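PDB 3B4U: dihydrodipicolinate synthase from Agrobacterium tumefaciens, which probably catalyses the condensation of pyruvate with aspartate semialdehyde that opens the diaminopimelate branch of lysine biosynthesis. Local coordinates for residues T12-A25 with G259-V271. Sequence-based numbering, arbitrary orientation.
Sequences TTPFKTDGTVDIDA and GETIWSDVRAPLV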
loop_
_atom_site.group_PDB
_atom_site.type_symbol
_atom_site.label_atom_id
_atom_site.label_comp_id
_atom_site.label_asym_id
_atom_site.label_seq_id
_atom_site.Cartn_x
_atom_site.Cartn_y
_atom_site.Cartn_z
ATOM N N THR B 12 0.092 -5.235 -19.216
ATOM C CA THR B 12 -0.061 -3.792 -19.107
ATOM C C THR B 12 -1.543 -3.407 -19.219
ATOM O O THR B 12 -2.330 -4.059 -19.908
ATOM C CB THR B 12 0.786 -3.115 -20.199
ATOM O OG1 THR B 12 0.599 -3.777 -21.460
ATOM C CG2 THR B 12 2.268 -3.169 -19.852
ATOM N N THR B 13 -1.872 -2.302 -18.555
ATOM C CA THR B 13 -3.232 -1.786 -18.500
ATOM C C THR B 13 -3.266 -0.506 -19.313
ATOM O O THR B 13 -2.572 0.447 -18.955
ATOM C CB THR B 13 -3.660 -1.501 -17.062
ATOM O OG1 THR B 13 -3.569 -2.703 -16.279
ATOM C CG2 THR B 13 -5.093 -0.985 -17.003
ATOM N N PRO B 14 -4.064 -0.445 -20.398
ATOM C CA PRO B 14 -4.130 0.753 -21.219
ATOM C C PRO B 14 -5.166 1.726 -20.696
ATOM O O PRO B 14 -6.263 1.320 -20.337
ATOM C CB PRO B 14 -4.526 0.212 -22.599
ATOM C CG PRO B 14 -5.393 -0.987 -22.294
ATOM C CD PRO B 14 -4.883 -1.531 -20.952
ATOM N N PHE B 15 -4.826 3.010 -20.705
ATOM C CA PHE B 15 -5.724 4.080 -20.279
ATOM C C PHE B 15 -6.043 5.026 -21.433
ATOM O O PHE B 15 -5.171 5.397 -22.199
ATOM C CB PHE B 15 -5.119 4.893 -19.140
ATOM C CG PHE B 15 -4.693 4.047 -17.994
ATOM C CD1 PHE B 15 -5.636 3.439 -17.165
ATOM C CD2 PHE B 15 -3.343 3.825 -17.738
ATOM C CE1 PHE B 15 -5.242 2.612 -16.105
ATOM C CE2 PHE B 15 -2.960 3.019 -16.693
ATOM C CZ PHE B 15 -3.904 2.411 -15.884
ATOM N N LYS B 16 -7.305 5.433 -21.505
ATOM C CA LYS B 16 -7.730 6.494 -22.440
ATOM C C LYS B 16 -7.254 7.841 -21.965
ATOM O O LYS B 16 -6.787 7.981 -20.855
ATOM C CB LYS B 16 -9.241 6.514 -22.510
ATOM C CG LYS B 16 -9.830 5.225 -23.007
ATOM C CD LYS B 16 -11.336 5.358 -23.216
ATOM C CE LYS B 16 -11.942 4.017 -23.495
ATOM N NZ LYS B 16 -11.490 3.514 -24.819
ATOM N N THR B 17 -7.372 8.864 -22.828
ATOM C CA THR B 17 -6.931 10.214 -22.481
ATOM C C THR B 17 -7.628 10.726 -21.246
ATOM O O THR B 17 -6.997 11.419 -20.445
ATOM C CB THR B 17 -7.156 11.207 -23.635
ATOM O OG1 THR B 17 -6.495 10.703 -24.804
ATOM C CG2 THR B 17 -6.600 12.604 -23.281
ATOM N N ASP B 18 -8.900 10.367 -21.085
ATOM C CA ASP B 18 -9.645 10.720 -19.877
ATOM C C ASP B 18 -9.278 9.931 -18.605
ATOM O O ASP B 18 -9.852 10.181 -17.535
ATOM C CB ASP B 18 -11.157 10.672 -20.123
ATOM C CG ASP B 18 -11.737 9.272 -20.170
ATOM O OD1 ASP B 18 -11.010 8.259 -20.056
ATOM O OD2 ASP B 18 -12.973 9.171 -20.294
ATOM N N GLY B 19 -8.354 8.980 -18.735
ATOM C CA GLY B 19 -7.821 8.232 -17.612
ATOM C C GLY B 19 -8.502 6.899 -17.361
ATOM O O GLY B 19 -7.942 6.088 -16.643
ATOM N N THR B 20 -9.675 6.655 -17.938
ATOM C CA THR B 20 -10.373 5.370 -17.725
ATOM C C THR B 20 -9.651 4.243 -18.480
ATOM O O THR B 20 -8.892 4.497 -19.410
ATOM C CB THR B 20 -11.830 5.436 -18.156
ATOM O OG1 THR B 20 -11.910 5.690 -19.555
ATOM C CG2 THR B 20 -12.575 6.529 -17.391
ATOM N N VAL B 21 -9.883 3.004 -18.078
ATOM C CA VAL B 21 -9.272 1.853 -18.729
ATOM C C VAL B 21 -9.888 1.630 -20.096
ATOM O O VAL B 21 -11.100 1.667 -20.242
ATOM C CB VAL B 21 -9.386 0.620 -17.820
ATOM C CG1 VAL B 21 -8.895 -0.673 -18.561
ATOM C CG2 VAL B 21 -8.596 0.835 -16.536
ATOM N N ASP B 22 -9.054 1.427 -21.106
ATOM C CA ASP B 22 -9.517 1.029 -22.449
ATOM C C ASP B 22 -9.676 -0.460 -22.465
ATOM O O ASP B 22 -8.759 -1.215 -22.769
ATOM C CB ASP B 22 -8.536 1.514 -23.508
ATOM C CG ASP B 22 -9.060 1.371 -24.911
ATOM O OD1 ASP B 22 -9.860 0.471 -25.159
ATOM O OD2 ASP B 22 -8.620 2.136 -25.797
ATOM N N ILE B 23 -10.858 -0.906 -22.076
ATOM C CA ILE B 23 -11.068 -2.321 -21.871
ATOM C C ILE B 23 -10.944 -3.122 -23.173
ATOM O O ILE B 23 -10.365 -4.216 -23.174
ATOM C CB ILE B 23 -12.422 -2.589 -21.171
ATOM C CG1 ILE B 23 -12.559 -4.055 -20.788
ATOM C CG2 ILE B 23 -13.623 -2.186 -22.049
ATOM C CD1 ILE B 23 -11.493 -4.585 -19.883
ATOM N N ASP B 24 -11.413 -2.579 -24.293
ATOM C CA ASP B 24 -11.269 -3.316 -25.543
ATOM C C ASP B 24 -9.810 -3.477 -25.921
ATOM O O ASP B 24 -9.423 -4.566 -26.360
ATOM C CB ASP B 24 -12.038 -2.630 -26.696
ATOM C CG ASP B 24 -13.551 -2.658 -26.517
ATOM O OD1 ASP B 24 -14.072 -3.425 -25.685
ATOM O OD2 ASP B 24 -14.215 -1.911 -27.271
ATOM N N ALA B 25 -9.027 -2.424 -25.778
ATOM C CA ALA B 25 -7.591 -2.502 -26.081
ATOM C C ALA B 25 -6.892 -3.478 -25.147
ATOM O O ALA B 25 -5.987 -4.224 -25.573
ATOM C CB ALA B 25 -6.930 -1.133 -25.965
ATOM N N GLY B 259 2.616 -0.573 -32.735
ATOM C CA GLY B 259 2.105 0.662 -33.336
ATOM C C GLY B 259 0.914 1.282 -32.631
ATOM O O GLY B 259 0.348 2.254 -33.121
ATOM N N GLU B 260 0.516 0.726 -31.491
ATOM C CA GLU B 260 -0.625 1.227 -30.726
ATOM C C GLU B 260 -0.176 2.358 -29.826
ATOM O O GLU B 260 0.612 2.157 -28.898
ATOM C CB GLU B 260 -1.277 0.092 -29.934
ATOM C CG GLU B 260 -1.895 -0.979 -30.831
ATOM C CD GLU B 260 -2.288 -2.244 -30.149
ATOM O OE1 GLU B 260 -2.153 -2.352 -28.922
ATOM O OE2 GLU B 260 -2.766 -3.137 -30.868
ATOM N N THR B 261 -0.685 3.559 -30.067
ATOM C CA THR B 261 -0.290 4.730 -29.305
ATOM C C THR B 261 -0.853 4.747 -27.879
ATOM O O THR B 261 -0.318 5.466 -27.042
ATOM C CB THR B 261 -0.723 6.035 -30.025
ATOM O OG1 THR B 261 -2.132 5.994 -30.194
ATOM C CG2 THR B 261 -0.050 6.152 -31.385
ATOM N N ILE B 262 -1.919 3.995 -27.635
ATOM C CA ILE B 262 -2.605 4.041 -26.334
ATOM C C ILE B 262 -1.664 3.778 -25.152
ATOM O O ILE B 262 -1.830 4.350 -24.079
ATOM C CB ILE B 262 -3.815 3.081 -26.324
ATOM C CG1 ILE B 262 -4.789 3.358 -25.158
ATOM C CG2 ILE B 262 -3.385 1.626 -26.316
ATOM C CD1 ILE B 262 -5.809 4.385 -25.504
ATOM N N TRP B 263 -0.633 2.962 -25.341
ATOM C CA TRP B 263 0.152 2.454 -24.222
ATOM C C TRP B 263 1.011 3.491 -23.585
ATOM O O TRP B 263 1.422 3.263 -22.464
ATOM C CB TRP B 263 0.992 1.259 -24.669
ATOM C CG TRP B 263 0.128 0.203 -25.201
ATOM C CD1 TRP B 263 -0.115 -0.058 -26.508
ATOM C CD2 TRP B 263 -0.698 -0.695 -24.442
ATOM N NE1 TRP B 263 -1.035 -1.056 -26.625
ATOM C CE2 TRP B 263 -1.415 -1.467 -25.363
ATOM C CE3 TRP B 263 -0.882 -0.939 -23.064
ATOM C CZ2 TRP B 263 -2.321 -2.443 -24.960
ATOM C CZ3 TRP B 263 -1.780 -1.901 -22.666
ATOM C CH2 TRP B 263 -2.480 -2.661 -23.602
ATOM N N SER B 264 1.200 4.642 -24.256
ATOM C CA SER B 264 2.020 5.744 -23.754
ATOM C C SER B 264 1.615 6.072 -22.329
ATOM O O SER B 264 2.466 5.995 -21.392
ATOM C CB SER B 264 2.000 6.962 -24.716
ATOM O OG SER B 264 0.683 7.292 -25.117
ATOM N N ASP B 265 0.317 6.310 -22.198
ATOM C CA ASP B 265 -0.268 6.866 -21.001
ATOM C C ASP B 265 -0.143 5.930 -19.800
ATOM O O ASP B 265 -0.390 4.717 -19.893
ATOM C CB ASP B 265 -1.745 7.229 -21.229
ATOM C CG ASP B 265 -1.933 8.533 -21.993
ATOM O OD1 ASP B 265 -0.925 9.203 -22.263
ATOM O OD2 ASP B 265 -3.092 8.834 -22.332
ATOM N N VAL B 266 0.226 6.519 -18.673
ATOM C CA VAL B 266 0.271 5.827 -17.406
ATOM C C VAL B 266 -0.602 6.560 -16.431
ATOM O O VAL B 266 -0.934 7.734 -16.622
ATOM C CB VAL B 266 1.714 5.732 -16.840
ATOM C CG1 VAL B 266 2.569 4.815 -17.731
ATOM C CG2 VAL B 266 2.358 7.107 -16.663
ATOM N N ARG B 267 -0.970 5.899 -15.360
ATOM C CA ARG B 267 -1.774 6.507 -14.325
ATOM C C ARG B 267 -0.886 7.069 -13.235
ATOM O O ARG B 267 0.115 6.478 -12.835
ATOM C CB ARG B 267 -2.758 5.472 -13.744
ATOM C CG ARG B 267 -3.796 5.933 -12.806
ATOM C CD ARG B 267 -4.925 4.904 -12.735
ATOM N NE ARG B 267 -6.008 4.943 -13.732
ATOM C CZ ARG B 267 -7.110 4.166 -13.621
ATOM N NH1 ARG B 267 -7.175 3.282 -12.647
ATOM N NH2 ARG B 267 -8.135 4.233 -14.466
ATOM N N ALA B 268 -1.252 8.232 -12.721
ATOM C CA ALA B 268 -0.585 8.795 -11.565
ATOM C C ALA B 268 -0.603 7.729 -10.460
ATOM O O ALA B 268 -1.578 7.014 -10.310
ATOM C CB ALA B 268 -1.332 10.063 -11.114
ATOM N N PRO B 269 0.470 7.630 -9.663
ATOM C CA PRO B 269 1.590 8.553 -9.558
ATOM C C PRO B 269 2.772 8.337 -10.501
ATOM O O PRO B 269 3.790 9.023 -10.366
ATOM C CB PRO B 269 2.023 8.309 -8.122
ATOM C CG PRO B 269 1.811 6.845 -7.966
ATOM C CD PRO B 269 0.540 6.573 -8.643
ATOM N N LEU B 270 2.650 7.427 -11.458
ATOM C CA LEU B 270 3.631 7.325 -12.533
ATOM C C LEU B 270 3.470 8.516 -13.470
ATOM O O LEU B 270 2.410 9.144 -13.495
ATOM C CB LEU B 270 3.476 6.012 -13.287
ATOM C CG LEU B 270 3.608 4.716 -12.479
ATOM C CD1 LEU B 270 3.489 3.506 -13.356
ATOM C CD2 LEU B 270 4.923 4.678 -11.695
ATOM N N VAL B 271 4.524 8.784 -14.225
ATOM C CA VAL B 271 4.492 9.808 -15.261
ATOM C C VAL B 271 4.975 9.239 -16.591
ATOM O O VAL B 271 5.721 8.304 -16.625
ATOM C CB VAL B 271 5.297 11.054 -14.848
ATOM C CG1 VAL B 271 4.691 11.684 -13.561
ATOM C CG2 VAL B 271 6.737 10.782 -14.707
HETATM O O HOH W 1 -2.081 3.397 -21.545
HETATM O O HOH W 2 -4.298 7.284 -23.938
HETATM O O HOH W 3 -4.389 8.601 -19.827
HETATM O O HOH W 4 -4.016 11.354 -20.252
HETATM O O HOH W 5 -5.651 6.957 -15.706
HETATM O O HOH W 6 -4.726 -3.583 -27.967
#
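R267 lays its side chain across one face of the F15 ring, CB meeting the ring centroid at 4.2 Å in a CH-pi contact, while the guanidinium, tilted 27° from the ring, passes 3.4 Å from CE1 at its NE. With its CG swung opposite the backbone N (chi1 -172°) and a bend at chi3, R267 brings NH2 to G19 O, 2.9 Å away, in a nearly straight bond lying in the guanidinium plane. A water donates to the same G19 O and accepts from R267 NE, so G19 O, at the end of the K16–G19 type I turn, is held directly by NH2 and through water by NE. At the other end P14 rests on the indole of W263, CB 3.8 Å from the centroid of the six-membered ring. I262 CG2 shares that indole face with P14, while its CD1 packs against F15 O (3.5 Å) and D22 OD2. A water accepting from F15 N and donating to I262 O and D265 O bridges the backbones.

In the second shell, E260 OE1 takes W263 NE1 in the indole plane at 2.9 Å, fixing the ring's rotation, and OE2 pairs with R32. R267 NH1 reaches E57 and S52 O, steadying the guanidinium. The cross-segment contacts join the loop leading into helix 23-35 to the one after helix 246-258 at the rim of the TIM barrel. One guanidinium thus serves as packing surface for F15 and donor to G19 O, its charge probably balanced by E57.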